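Local coordinates for protein aminopeptidase C (Lactobacillus rhamnosus, PDB 4K7C) that probably acts as a papain-like cysteine aminopeptidase, removing amino acids from the N termini of peptides, at residues D57-V61 with E393-F397; D326-G330 with W387-G392. One frame throughout, in Å; residues are numbered along the deposited sequence. Where two conformers were deposited one is given.

Contact 1. Residues D57-V61 with E393-F397; sequences DTGAV and EKGYF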
loop_
_atom_site.group_PDB
_atom_site.type_symbol
_atom_site.label_atom_id
_atom_site.label_comp_id
_atom_site.label_asym_id
_atom_site.label_seq_id
_atom_site.Cartn_x
_atom_site.Cartn_y
_atom_site.Cartn_z
ATOM N N ASP A 57 5.969 24.626 -26.787
ATOM C CA ASP A 57 6.312 24.557 -25.377
ATOM C C ASP A 57 4.995 24.733 -24.583
ATOM O O ASP A 57 4.447 25.848 -24.503
ATOM C CB ASP A 57 7.337 25.646 -25.127
ATOM C CG ASP A 57 7.750 25.733 -23.679
ATOM O OD1 ASP A 57 7.341 24.816 -22.887
ATOM O OD2 ASP A 57 8.471 26.724 -23.350
ATOM N N THR A 58 4.424 23.654 -24.048
ATOM C CA THR A 58 3.071 23.706 -23.456
ATOM C C THR A 58 2.984 23.356 -21.970
ATOM O O THR A 58 1.903 23.373 -21.376
ATOM C CB THR A 58 2.084 22.840 -24.246
ATOM O OG1 THR A 58 2.567 21.490 -24.333
ATOM C CG2 THR A 58 1.809 23.394 -25.698
ATOM N N GLY A 59 4.120 23.052 -21.351
ATOM C CA GLY A 59 4.154 22.832 -19.894
ATOM C C GLY A 59 3.322 21.607 -19.407
ATOM O O GLY A 59 3.182 20.613 -20.127
ATOM N N ALA A 60 2.895 21.663 -18.149
ATOM C CA ALA A 60 2.360 20.517 -17.469
ATOM C C ALA A 60 0.898 20.295 -17.822
ATOM O O ALA A 60 0.124 21.243 -18.120
ATOM C CB ALA A 60 2.560 20.628 -15.947
ATOM N N VAL A 61 0.513 19.001 -17.818
ATOM C CA VAL A 61 -0.879 18.619 -18.097
ATOM C C VAL A 61 -1.886 18.812 -16.962
ATOM O O VAL A 61 -1.538 18.956 -15.760
ATOM C CB VAL A 61 -0.958 17.138 -18.599
ATOM C CG1 VAL A 61 0.011 16.900 -19.801
ATOM C CG2 VAL A 61 -0.602 16.155 -17.492
ATOM N N GLU A 393 4.200 10.246 -21.287
ATOM C CA GLU A 393 5.419 11.012 -20.969
ATOM C C GLU A 393 5.003 12.308 -20.245
ATOM O O GLU A 393 4.675 13.272 -20.871
ATOM C CB GLU A 393 6.174 11.275 -22.272
ATOM C CG GLU A 393 7.603 11.766 -22.118
ATOM C CD GLU A 393 8.515 10.720 -21.438
ATOM O OE1 GLU A 393 8.329 9.498 -21.662
ATOM O OE2 GLU A 393 9.399 11.155 -20.658
ATOM N N LYS A 394 4.957 12.246 -18.904
ATOM C CA LYS A 394 4.399 13.303 -18.059
ATOM C C LYS A 394 3.039 13.770 -18.506
ATOM O O LYS A 394 2.735 14.931 -18.445
ATOM C CB LYS A 394 5.390 14.442 -18.007
ATOM C CG LYS A 394 6.626 14.038 -17.221
ATOM C CD LYS A 394 7.788 14.900 -17.564
ATOM C CE LYS A 394 8.909 14.563 -16.589
ATOM N NZ LYS A 394 10.104 15.408 -16.855
ATOM N N GLY A 395 2.239 12.837 -18.953
ATOM C CA GLY A 395 0.866 13.075 -19.430
ATOM C C GLY A 395 0.657 13.385 -20.914
ATOM O O GLY A 395 -0.440 13.501 -21.349
ATOM N N TYR A 396 1.747 13.389 -21.669
ATOM C CA TYR A 396 1.718 13.513 -23.114
ATOM C C TYR A 396 1.788 12.151 -23.814
ATOM O O TYR A 396 2.511 11.212 -23.382
ATOM C CB TYR A 396 2.869 14.385 -23.580
ATOM C CG TYR A 396 2.684 15.878 -23.249
ATOM C CD1 TYR A 396 2.113 16.708 -24.183
ATOM C CD2 TYR A 396 3.003 16.416 -21.973
ATOM C CE1 TYR A 396 1.901 18.045 -23.900
ATOM C CE2 TYR A 396 2.797 17.707 -21.670
ATOM C CZ TYR A 396 2.253 18.560 -22.634
ATOM O OH TYR A 396 2.039 19.898 -22.312
ATOM N N PHE A 397 1.019 12.055 -24.875
ATOM C CA PHE A 397 0.881 10.819 -25.666
ATOM C C PHE A 397 1.606 11.083 -27.019
ATOM O O PHE A 397 1.985 12.230 -27.310
ATOM C CB PHE A 397 -0.587 10.503 -25.853
ATOM C CG PHE A 397 -1.239 9.713 -24.732
ATOM C CD1 PHE A 397 -0.895 9.874 -23.436
ATOM C CD2 PHE A 397 -2.301 8.877 -25.030
ATOM C CE1 PHE A 397 -1.519 9.155 -22.422
ATOM C CE2 PHE A 397 -2.905 8.154 -24.046
ATOM C CZ PHE A 397 -2.501 8.291 -22.742
HETATM O O HOH W 1 2.910 17.307 -17.257
#
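Tyr-396 meets Thr-58, Gly-59 and Val-61 with one side and the outer end of its ring and with its hydroxyl. CB and CG only carry the ring across: CG stands anti to the carbonyl carbon (chi1 -72°), which directs the ring toward residues 57-61. Along one side CD2 and then CE2 pass Val-61, CE2 of Tyr-396 coming to 3.5 Å from Val-61 CG1; valine suits the place because its branch fills the corner between ring and turn. On the other side CE1 lies near OG1 of Thr-58. At the tip Tyr-396 OH donates to Gly-59 O over 2.6 Å, from 36° above the carbonyl plane, and is also 2.6 Å from OG1 of Thr-58, so the phenol is gripped by two oxygens. A phenylalanine in its place would probably leave the Gly-59 carbonyl without this donor and remove one partner of the threonine hydroxyl. The tyrosine closes a type I' beta turn, Glu-393 to Tyr-396, that leads into strand 396-400 of the papain-like catalytic fold. Gly-395 is required there: a CB would jam against the preceding carbonyl O and clash with Val-61 CG2. Beside Val-61 a water accepts from its N at 3.0 Å and donates to Lys-394 O at 2.7 Å, bridging the backbones. The ring also makes a cation-pi contact with Lys-382.

Contact 2. Residues D326-G330 with W387-G392; sequences DRQLG and WGEKVG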
loop_
_atom_site.group_PDB
_atom_site.type_symbol
_atom_site.label_atom_id
_atom_site.label_comp_id
_atom_site.label_asym_id
_atom_site.label_seq_id
_atom_site.Cartn_x
_atom_site.Cartn_y
_atom_site.Cartn_z
ATOM N N ASP A 326 -1.960 1.934 -26.393
ATOM C CA ASP A 326 -1.519 1.575 -25.042
ATOM C C ASP A 326 -1.690 2.902 -24.222
ATOM O O ASP A 326 -0.888 3.812 -24.339
ATOM C CB ASP A 326 -0.067 1.125 -25.005
ATOM C CG ASP A 326 0.436 0.812 -23.612
ATOM O OD1 ASP A 326 -0.050 1.433 -22.613
ATOM O OD2 ASP A 326 1.400 -0.008 -23.506
ATOM N N ARG A 327 -2.723 2.910 -23.398
ATOM C CA ARG A 327 -3.139 4.112 -22.652
ATOM C C ARG A 327 -2.413 4.366 -21.357
ATOM O O ARG A 327 -2.649 5.396 -20.707
ATOM C CB ARG A 327 -4.665 4.069 -22.478
ATOM C CG ARG A 327 -5.251 4.191 -23.858
ATOM C CD ARG A 327 -6.718 4.305 -23.943
ATOM N NE ARG A 327 -7.468 3.146 -23.496
ATOM C CZ ARG A 327 -7.466 1.922 -24.044
ATOM N NH1 ARG A 327 -6.654 1.517 -25.060
ATOM N NH2 ARG A 327 -8.318 1.054 -23.521
ATOM N N GLN A 328 -1.495 3.474 -21.012
ATOM C CA GLN A 328 -0.578 3.690 -19.936
ATOM C C GLN A 328 0.693 4.308 -20.437
ATOM O O GLN A 328 1.157 5.341 -19.869
ATOM C CB GLN A 328 -0.342 2.372 -19.093
ATOM C CG GLN A 328 0.711 2.564 -18.007
ATOM C CD GLN A 328 0.292 3.631 -16.958
ATOM O OE1 GLN A 328 1.113 4.492 -16.564
ATOM N NE2 GLN A 328 -1.004 3.598 -16.559
ATOM N N LEU A 329 1.314 3.721 -21.446
ATOM C CA LEU A 329 2.551 4.233 -22.023
ATOM C C LEU A 329 2.248 5.460 -22.891
ATOM O O LEU A 329 3.136 6.177 -23.208
ATOM C CB LEU A 329 3.292 3.204 -22.808
ATOM C CG LEU A 329 3.769 2.071 -21.944
ATOM C CD1 LEU A 329 4.504 1.046 -22.813
ATOM C CD2 LEU A 329 4.668 2.554 -20.776
ATOM N N GLY A 330 0.985 5.621 -23.263
ATOM C CA GLY A 330 0.557 6.724 -24.172
ATOM C C GLY A 330 0.990 6.642 -25.601
ATOM O O GLY A 330 1.284 7.638 -26.196
ATOM N N TRP A 387 -5.248 13.433 -18.485
ATOM C CA TRP A 387 -5.374 12.359 -17.511
ATOM C C TRP A 387 -4.321 12.436 -16.436
ATOM O O TRP A 387 -4.062 11.425 -15.739
ATOM C CB TRP A 387 -5.272 10.977 -18.214
ATOM C CG TRP A 387 -6.378 10.683 -19.122
ATOM C CD1 TRP A 387 -7.603 11.354 -19.237
ATOM C CD2 TRP A 387 -6.414 9.612 -20.122
ATOM N NE1 TRP A 387 -8.346 10.743 -20.219
ATOM C CE2 TRP A 387 -7.638 9.711 -20.799
ATOM C CE3 TRP A 387 -5.517 8.608 -20.484
ATOM C CZ2 TRP A 387 -8.023 8.806 -21.788
ATOM C CZ3 TRP A 387 -5.866 7.709 -21.540
ATOM C CH2 TRP A 387 -7.097 7.841 -22.196
ATOM N N GLY A 388 -3.674 13.599 -16.315
ATOM C CA GLY A 388 -2.585 13.856 -15.364
ATOM C C GLY A 388 -1.274 13.239 -15.846
ATOM O O GLY A 388 -1.162 12.625 -16.956
ATOM N N GLU A 389 -0.298 13.345 -14.987
ATOM C CA GLU A 389 1.130 13.099 -15.368
ATOM C C GLU A 389 1.614 11.667 -15.252
ATOM O O GLU A 389 2.740 11.379 -15.686
ATOM C CB GLU A 389 2.089 13.927 -14.513
ATOM C CG GLU A 389 1.947 15.399 -14.671
ATOM C CD GLU A 389 3.041 16.192 -13.990
ATOM O OE1 GLU A 389 3.440 15.815 -12.827
ATOM O OE2 GLU A 389 3.455 17.217 -14.609
ATOM N N LYS A 390 0.802 10.782 -14.697
ATOM C CA LYS A 390 1.266 9.416 -14.498
ATOM C C LYS A 390 0.958 8.430 -15.614
ATOM O O LYS A 390 1.135 7.207 -15.406
ATOM C CB LYS A 390 0.698 8.903 -13.196
ATOM C CG LYS A 390 1.251 9.709 -12.009
ATOM C CD LYS A 390 0.568 9.251 -10.732
ATOM C CE LYS A 390 1.400 9.732 -9.537
ATOM N NZ LYS A 390 0.587 9.732 -8.287
ATOM N N VAL A 391 0.507 8.947 -16.767
ATOM C CA VAL A 391 0.380 8.174 -18.011
ATOM C C VAL A 391 1.226 8.896 -19.042
ATOM O O VAL A 391 1.474 10.112 -18.963
ATOM C CB VAL A 391 -1.072 8.001 -18.529
ATOM C CG1 VAL A 391 -1.912 7.197 -17.601
ATOM C CG2 VAL A 391 -1.712 9.405 -18.681
ATOM N N GLY A 392 1.672 8.127 -20.030
ATOM C CA GLY A 392 2.480 8.609 -21.122
ATOM C C GLY A 392 3.761 9.216 -20.593
ATOM O O GLY A 392 4.335 8.794 -19.569
#
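The Asn-Ser-Trp-Gly sequence of papain-like peptidases ends at Gly-388, and its Trp-387, with Val-391 and Gly-392 of the loop that follows, meets the turn at Arg-327 and Gln-328. CB of Arg-327 lies at the indole edge, 3.9 Å from CZ3 of Trp-387, and its CD is 4.0 Å from CH2 of the same ring. The arginine chain bends at chi3 (-65°), and the guanidinium plane stands 70° from the ring. Its methylenes thus give apolar contact with the indole, while NH1 is hydrogen-bonded to Ser-325 OG. Val-391 puts CG1 3.7 Å from the carbonyl O of Arg-327. The backbones are joined by Gly-392 N, which donates to Gln-328 O over 2.8 Å, nearly straight at 174°, while CA of Gly-392 makes a CA-H...O contact of 3.3 Å with Leu-329 O. Glycine suits both Gly-392 and Gly-330: each has positive phi, and a CB on Gly-330 would clash with Gly-392 CA. Asp-326 shapes the turn, its OD1 accepting from the backbone N of Gln-328 and of Leu-329. The result is an Asx turn, extended to an Asx motif by the Leu-329 bond, between two short antiparallel strands and set against the loop after the Asn-Ser-Trp-Gly sequence of the papain-like fold.

From the N terminus the chain first runs through residues 57-61, in the loop between strand 54-55 and helix 70-87. After 331 intervening residues 393-397 return to meet them, and contact 1 closes this very long loop, tying the approach to helix 70-87 to the start of strand 396-400. Contact 2 is nested inside it: after only 56 more residues, 387-392 meet 326-330, the turn between strands 325-326 and 331-332. The 387-392 loop leads directly into 393-397, so one connection between strands 377-384 and 396-400 serves both contacts, whose centres are about 10 Å apart. They also touch: Val-61 CG2 lies 3.4 Å from Gly-388 C, and Phe-397 CZ packs against Arg-327 O and the Trp-387 ring.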